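Local coordinates for CheC, inhibitor of MCP methylation / FliN fusion protein (Thermotoga maritima, PDB 4HYN), which is a flagellar rotor protein of the CheC phosphatase family, and as such probably dephosphorylates the chemotaxis response regulator CheY at the motor switch, at residues A83-A86 and D87-G91; S107-G110 and E111-Q115; L101-I104 and K105-A108. All blocks are in the same frame, centred on the assembly; numbering follows the deposited sequence.

Overall arrangement
From the N terminus the chain runs through helix 6-30 and three strands before it reaches helix 79-89, whose last turns and C-terminal end make up contact 1. A loop then leads to Leu101, where contact 3 starts helix 103-128, and contact 2 carries the same helix on by two turns. All three are local contacts along a helix or at its end, so none closes a long loop. Contact 3 runs into contact 2 by sharing Ser107 and Ala108, while contact 1 is complete before either begins. Across the two helices, Met89 and Ala86 of contact 1 pack on Ala108, Ala112 and Val109. Met113 of contact 2 reaches strand 71-78 of the antiparallel sheet.

Contact 1 of 3, residues A83-A86 and D87-G91; sequences AVIA and DLMMG
Four successive i to i+4 backbone bonds join residues 83-86 to 87-91, from Asp87 N to Ala83 O through to Met90 N on Ala86 O (2.9 Å). The first, and that from Met89 N to Ile85 O, are close to straight, while the last is more bent (143°). On one flank Val84 and Leu88 extend next to each other in a common direction, Val84 CG1 meeting Leu88 CD2 at 3.8 Å. Val84 places CG1 there by turning it opposite its backbone N (chi1 165°). On the next flank, one residue on, Ile85 CG2 stands 4.3 Å from Met89 CG, and the selenomethionine chain of Met89, bent at chi2 and chi3, goes on to pack against Ala108 and Ala112 of helix 103-128. The selenium of Met90 sits 3.6 Å from Ala86 O, the carbonyl that its own backbone N-H engages. Asp87 sends its carboxylate outward, where OD1 accepts a hydrogen bond from Gly94 N in the following loop. At the end, Gly91 N bonds Leu88 O at 3.1 Å and phi turns positive (112°), a conformation that calls for glycine, since a side chain would collide with the carbonyl O of Met90: a Schellman motif terminating helix 79-89.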
# COMPACT_ATOMS: atom_id res chain seq x y z
N ALA A 83 13.72 -0.54 -7.35
CA ALA A 83 15.11 -0.92 -7.59
C ALA A 83 15.92 -0.98 -6.28
O ALA A 83 16.79 -1.84 -6.13
CB ALA A 83 15.76 0.03 -8.59
N VAL A 84 15.63 -0.06 -5.37
CA VAL A 84 16.31 -0.02 -4.07
C VAL A 84 15.95 -1.25 -3.25
O VAL A 84 16.82 -1.88 -2.65
CB VAL A 84 15.90 1.24 -3.27
CG1 VAL A 84 16.32 1.10 -1.81
CG2 VAL A 84 16.54 2.47 -3.88
N ILE A 85 14.66 -1.60 -3.25
CA ILE A 85 14.20 -2.76 -2.50
C ILE A 85 14.70 -4.07 -3.10
O ILE A 85 15.13 -4.96 -2.37
CB ILE A 85 12.65 -2.74 -2.37
CG1 ILE A 85 12.25 -1.66 -1.36
CG2 ILE A 85 12.12 -4.11 -1.95
CD1 ILE A 85 10.77 -1.38 -1.32
N ALA A 86 14.69 -4.17 -4.43
CA ALA A 86 15.16 -5.37 -5.11
C ALA A 86 16.63 -5.62 -4.77
O ALA A 86 17.00 -6.72 -4.35
CB ALA A 86 14.98 -5.23 -6.61
N ASP A 87 17.44 -4.57 -4.90
CA ASP A 87 18.87 -4.65 -4.61
C ASP A 87 19.09 -5.10 -3.17
O ASP A 87 19.98 -5.91 -2.90
CB ASP A 87 19.53 -3.28 -4.86
CG ASP A 87 21.06 -3.35 -4.82
OD1 ASP A 87 21.66 -2.58 -4.05
OD2 ASP A 87 21.65 -4.17 -5.56
N LEU A 88 18.27 -4.59 -2.26
CA LEU A 88 18.35 -4.95 -0.84
C LEU A 88 18.04 -6.44 -0.64
O LEU A 88 18.78 -7.15 0.04
CB LEU A 88 17.38 -4.10 -0.03
CG LEU A 88 17.91 -2.99 0.89
CD1 LEU A 88 19.39 -2.85 0.75
CD2 LEU A 88 17.20 -1.68 0.59
N MSE A 89 16.95 -6.90 -1.25
CA MSE A 89 16.55 -8.30 -1.16
C MSE A 89 17.61 -9.23 -1.74
O MSE A 89 17.77 -10.37 -1.29
CB MSE A 89 15.23 -8.55 -1.91
CG MSE A 89 13.96 -7.98 -1.24
SE MSE A 89 13.49 -8.81 0.49
CE MSE A 89 13.49 -7.21 1.56
N MSE A 90 18.33 -8.75 -2.75
CA MSE A 90 19.37 -9.54 -3.40
C MSE A 90 20.73 -9.51 -2.72
O MSE A 90 21.68 -10.14 -3.20
CB MSE A 90 19.47 -9.17 -4.87
CG MSE A 90 18.34 -9.75 -5.71
SE MSE A 90 17.90 -8.70 -7.27
CE MSE A 90 19.39 -9.22 -8.40
N GLY A 91 20.83 -8.79 -1.60
CA GLY A 91 22.08 -8.72 -0.87
C GLY A 91 22.80 -7.38 -0.85
O GLY A 91 23.63 -7.14 0.03

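Contact 2 of 3, residues S107-G110 and E111-Q115; sequences SAVG and EAMNQ
Val109 and Met113, one helical turn apart, run out alongside each other from the same face of helix 103-128. The touch is made by the CG1 branch of Val109, which comes 4.1 Å from Met113 CG, with the terminal CE of Met113 at a similar range. With chi1 at 178°, CG1 of Val109 is the branch that trails along the helix toward Met113, and CG2 is turned to Ala86 of helix 79-89. The Met113 chain folds at chi2 and again at chi3, which keeps its end beside the valine, and the residue also packs on Leu75 and Leu77 of strand 71-78. Met113 CG lies only 3.1 Å from Val109 O, the same carbonyl that accepts from Met113 N at 2.8 Å.

Ala112 adds a small methyl group, its CB 3.6 Å from Val109 O. The polar flank is composed differently. Glu111 carries its carboxylate away from residues 107-110, and its N-H makes a weak bond to Ser107 O. Asn114 N reaches Gly110 O at 2.9 Å from above the carbonyl plane, and Asn114 CB rests 3.3 Å from that oxygen.

The chemistry is thus that of an amphipathic helix: Val109, Ala112 and Met113 give a buried apolar face that meets a neighbouring helix and the sheet by van der Waals contact, whereas Ser107, Glu111 and Asn114 lie exposed. Their spacing matches the (D/S)-x3-E-x2-N signature of CheC-family phosphatases, which implies that this polar face is probably where a phosphorylated partner would be met.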
# COMPACT_ATOMS: atom_id res chain seq x y z
N SER A 107 10.83 -10.18 -9.20
CA SER A 107 10.58 -11.40 -8.44
C SER A 107 10.99 -11.20 -6.98
O SER A 107 10.34 -11.73 -6.07
CB SER A 107 11.35 -12.57 -9.05
OG SER A 107 11.04 -13.78 -8.38
N ALA A 108 12.05 -10.41 -6.76
CA ALA A 108 12.54 -10.14 -5.42
C ALA A 108 11.64 -9.14 -4.67
O ALA A 108 11.51 -9.22 -3.45
CB ALA A 108 13.96 -9.63 -5.46
N VAL A 109 11.06 -8.20 -5.40
CA VAL A 109 10.17 -7.22 -4.77
C VAL A 109 8.84 -7.90 -4.46
O VAL A 109 8.18 -7.56 -3.48
CB VAL A 109 9.96 -5.98 -5.66
CG1 VAL A 109 9.00 -5.00 -4.98
CG2 VAL A 109 11.28 -5.29 -5.89
N GLY A 110 8.48 -8.88 -5.28
CA GLY A 110 7.24 -9.61 -5.08
C GLY A 110 7.29 -10.42 -3.79
O GLY A 110 6.27 -10.61 -3.13
N GLU A 111 8.47 -10.93 -3.46
CA GLU A 111 8.65 -11.70 -2.23
C GLU A 111 8.57 -10.75 -1.05
O GLU A 111 7.94 -11.06 -0.04
CB GLU A 111 10.00 -12.44 -2.24
CG GLU A 111 10.43 -13.04 -0.89
CD GLU A 111 9.60 -14.24 -0.42
OE1 GLU A 111 10.20 -15.20 0.12
OE2 GLU A 111 8.36 -14.24 -0.57
N ALA A 112 9.21 -9.60 -1.17
CA ALA A 112 9.17 -8.60 -0.11
C ALA A 112 7.72 -8.16 0.10
O ALA A 112 7.26 -8.06 1.24
CB ALA A 112 10.06 -7.42 -0.46
N MSE A 113 7.00 -7.94 -1.00
CA MSE A 113 5.60 -7.54 -0.93
C MSE A 113 4.77 -8.63 -0.27
O MSE A 113 3.86 -8.36 0.50
CB MSE A 113 5.06 -7.26 -2.33
CG MSE A 113 5.57 -5.97 -2.94
SE MSE A 113 5.19 -4.46 -1.83
CE MSE A 113 6.98 -3.86 -1.48
N ASN A 114 5.10 -9.88 -0.60
CA ASN A 114 4.43 -11.05 -0.06
C ASN A 114 4.46 -11.03 1.47
O ASN A 114 3.43 -11.13 2.13
CB ASN A 114 5.15 -12.31 -0.56
CG ASN A 114 4.20 -13.36 -1.10
OD1 ASN A 114 4.25 -13.71 -2.28
ND2 ASN A 114 3.34 -13.90 -0.23
N GLN A 115 5.67 -10.88 2.01
CA GLN A 115 5.89 -10.86 3.45
C GLN A 115 5.27 -9.64 4.12
O GLN A 115 4.66 -9.75 5.19
CB GLN A 115 7.39 -10.91 3.74
CG GLN A 115 7.81 -12.02 4.69
CD GLN A 115 7.67 -13.40 4.09
OE1 GLN A 115 7.57 -13.57 2.88
NE2 GLN A 115 7.68 -14.41 4.95

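Contact 3 of 3, residues L101-I104 and K105-A108; sequences LDEI and KLSA
Asp102 OD1 is gripped by two backbone N-H groups of the first turn of helix 103-128: Lys105 N at 2.9 Å, and Ile104 N through a weak, more bent bond. The Lys105 N-H meets the oxygen on its anti side, 32° out of the carboxylate plane. With chi1 at 47°, CG of Asp102 sits between the backbone N and the carbonyl carbon, which turns the carboxylate back over the first turn, where OD1 can meet the two amides and Asp102 serves as the N-cap. The carbonyl of the same residue takes Leu106 N at 2.9 Å in a nearly straight bond (168°).

Lys105 crosses the aspartate side chain at about a right angle, its CG 3.5 Å from Asp102 OD1. Extended beyond CG, the chain then passes Leu101, with CD 3.8 Å from Leu101 CA, and ends with NZ hydrogen-bonded to Glu100 O; NZ and Asp102 OD2 remain 5.2 Å apart, too far for a direct ion pair. Shortening Lys105 to an alanine is likely to leave Glu100 O without this donor and the CA of Leu101 without the methylene that lies on it. Beyond the cap, Leu106 lays CD1 slantwise against Leu101, 3.8 Å from its CB, and Leu101 itself rests on Lys79 of helix 79-89.

The cap supplies an acceptor for amide N-H groups that have no earlier helical carbonyl to bond. Its negative charge lies at the N-terminal end of the helix dipole, an arrangement likely to be electrostatically favourable and to help keep Asp102 ionised, with the lysine ammonium a more distant positive charge.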
# COMPACT_ATOMS: atom_id res chain seq x y z
N LEU A 101 14.69 -2.45 -14.42
CA LEU A 101 14.13 -3.56 -13.68
C LEU A 101 13.82 -4.71 -14.61
O LEU A 101 13.51 -4.51 -15.79
CB LEU A 101 12.89 -3.11 -12.88
CG LEU A 101 11.89 -2.12 -13.47
CD1 LEU A 101 11.07 -2.76 -14.59
CD2 LEU A 101 10.98 -1.61 -12.37
N ASP A 102 13.97 -5.92 -14.10
CA ASP A 102 13.72 -7.12 -14.88
C ASP A 102 12.89 -8.10 -14.07
O ASP A 102 12.53 -7.83 -12.93
CB ASP A 102 15.04 -7.76 -15.31
CG ASP A 102 16.04 -7.87 -14.16
OD1 ASP A 102 15.77 -8.61 -13.19
OD2 ASP A 102 17.11 -7.22 -14.24
N GLU A 103 12.61 -9.26 -14.67
CA GLU A 103 11.81 -10.29 -14.02
C GLU A 103 12.43 -10.78 -12.71
O GLU A 103 11.71 -11.15 -11.78
CB GLU A 103 11.60 -11.47 -14.99
CG GLU A 103 10.20 -12.08 -14.94
CD GLU A 103 9.11 -11.11 -15.38
OE1 GLU A 103 8.13 -10.92 -14.62
OE2 GLU A 103 9.22 -10.53 -16.48
N ILE A 104 13.76 -10.76 -12.62
CA ILE A 104 14.46 -11.20 -11.42
C ILE A 104 14.30 -10.19 -10.27
O ILE A 104 14.08 -10.58 -9.12
CB ILE A 104 15.95 -11.46 -11.72
CG1 ILE A 104 16.06 -12.62 -12.73
CG2 ILE A 104 16.71 -11.79 -10.43
CD1 ILE A 104 17.40 -12.74 -13.39
N LYS A 105 14.41 -8.91 -10.59
CA LYS A 105 14.26 -7.86 -9.60
C LYS A 105 12.80 -7.83 -9.17
O LYS A 105 12.49 -7.73 -7.98
CB LYS A 105 14.63 -6.50 -10.20
CG LYS A 105 16.10 -6.31 -10.52
CD LYS A 105 16.36 -4.85 -10.88
CE LYS A 105 17.84 -4.58 -11.10
NZ LYS A 105 18.09 -3.11 -11.19
N LEU A 106 11.90 -7.91 -10.15
CA LEU A 106 10.47 -7.90 -9.89
C LEU A 106 10.07 -9.11 -9.06
O LEU A 106 9.09 -9.06 -8.30
CB LEU A 106 9.70 -7.90 -11.21
CG LEU A 106 9.14 -6.56 -11.69
CD1 LEU A 106 10.17 -5.46 -11.57
CD2 LEU A 106 8.67 -6.71 -13.13
N SER A 107 10.83 -10.18 -9.20
CA SER A 107 10.58 -11.40 -8.44
C SER A 107 10.99 -11.20 -6.98
O SER A 107 10.34 -11.73 -6.07
CB SER A 107 11.35 -12.57 -9.05
OG SER A 107 11.04 -13.78 -8.38
N ALA A 108 12.05 -10.41 -6.76
CA ALA A 108 12.54 -10.14 -5.42
C ALA A 108 11.64 -9.14 -4.67
O ALA A 108 11.51 -9.22 -3.45
CB ALA A 108 13.96 -9.63 -5.46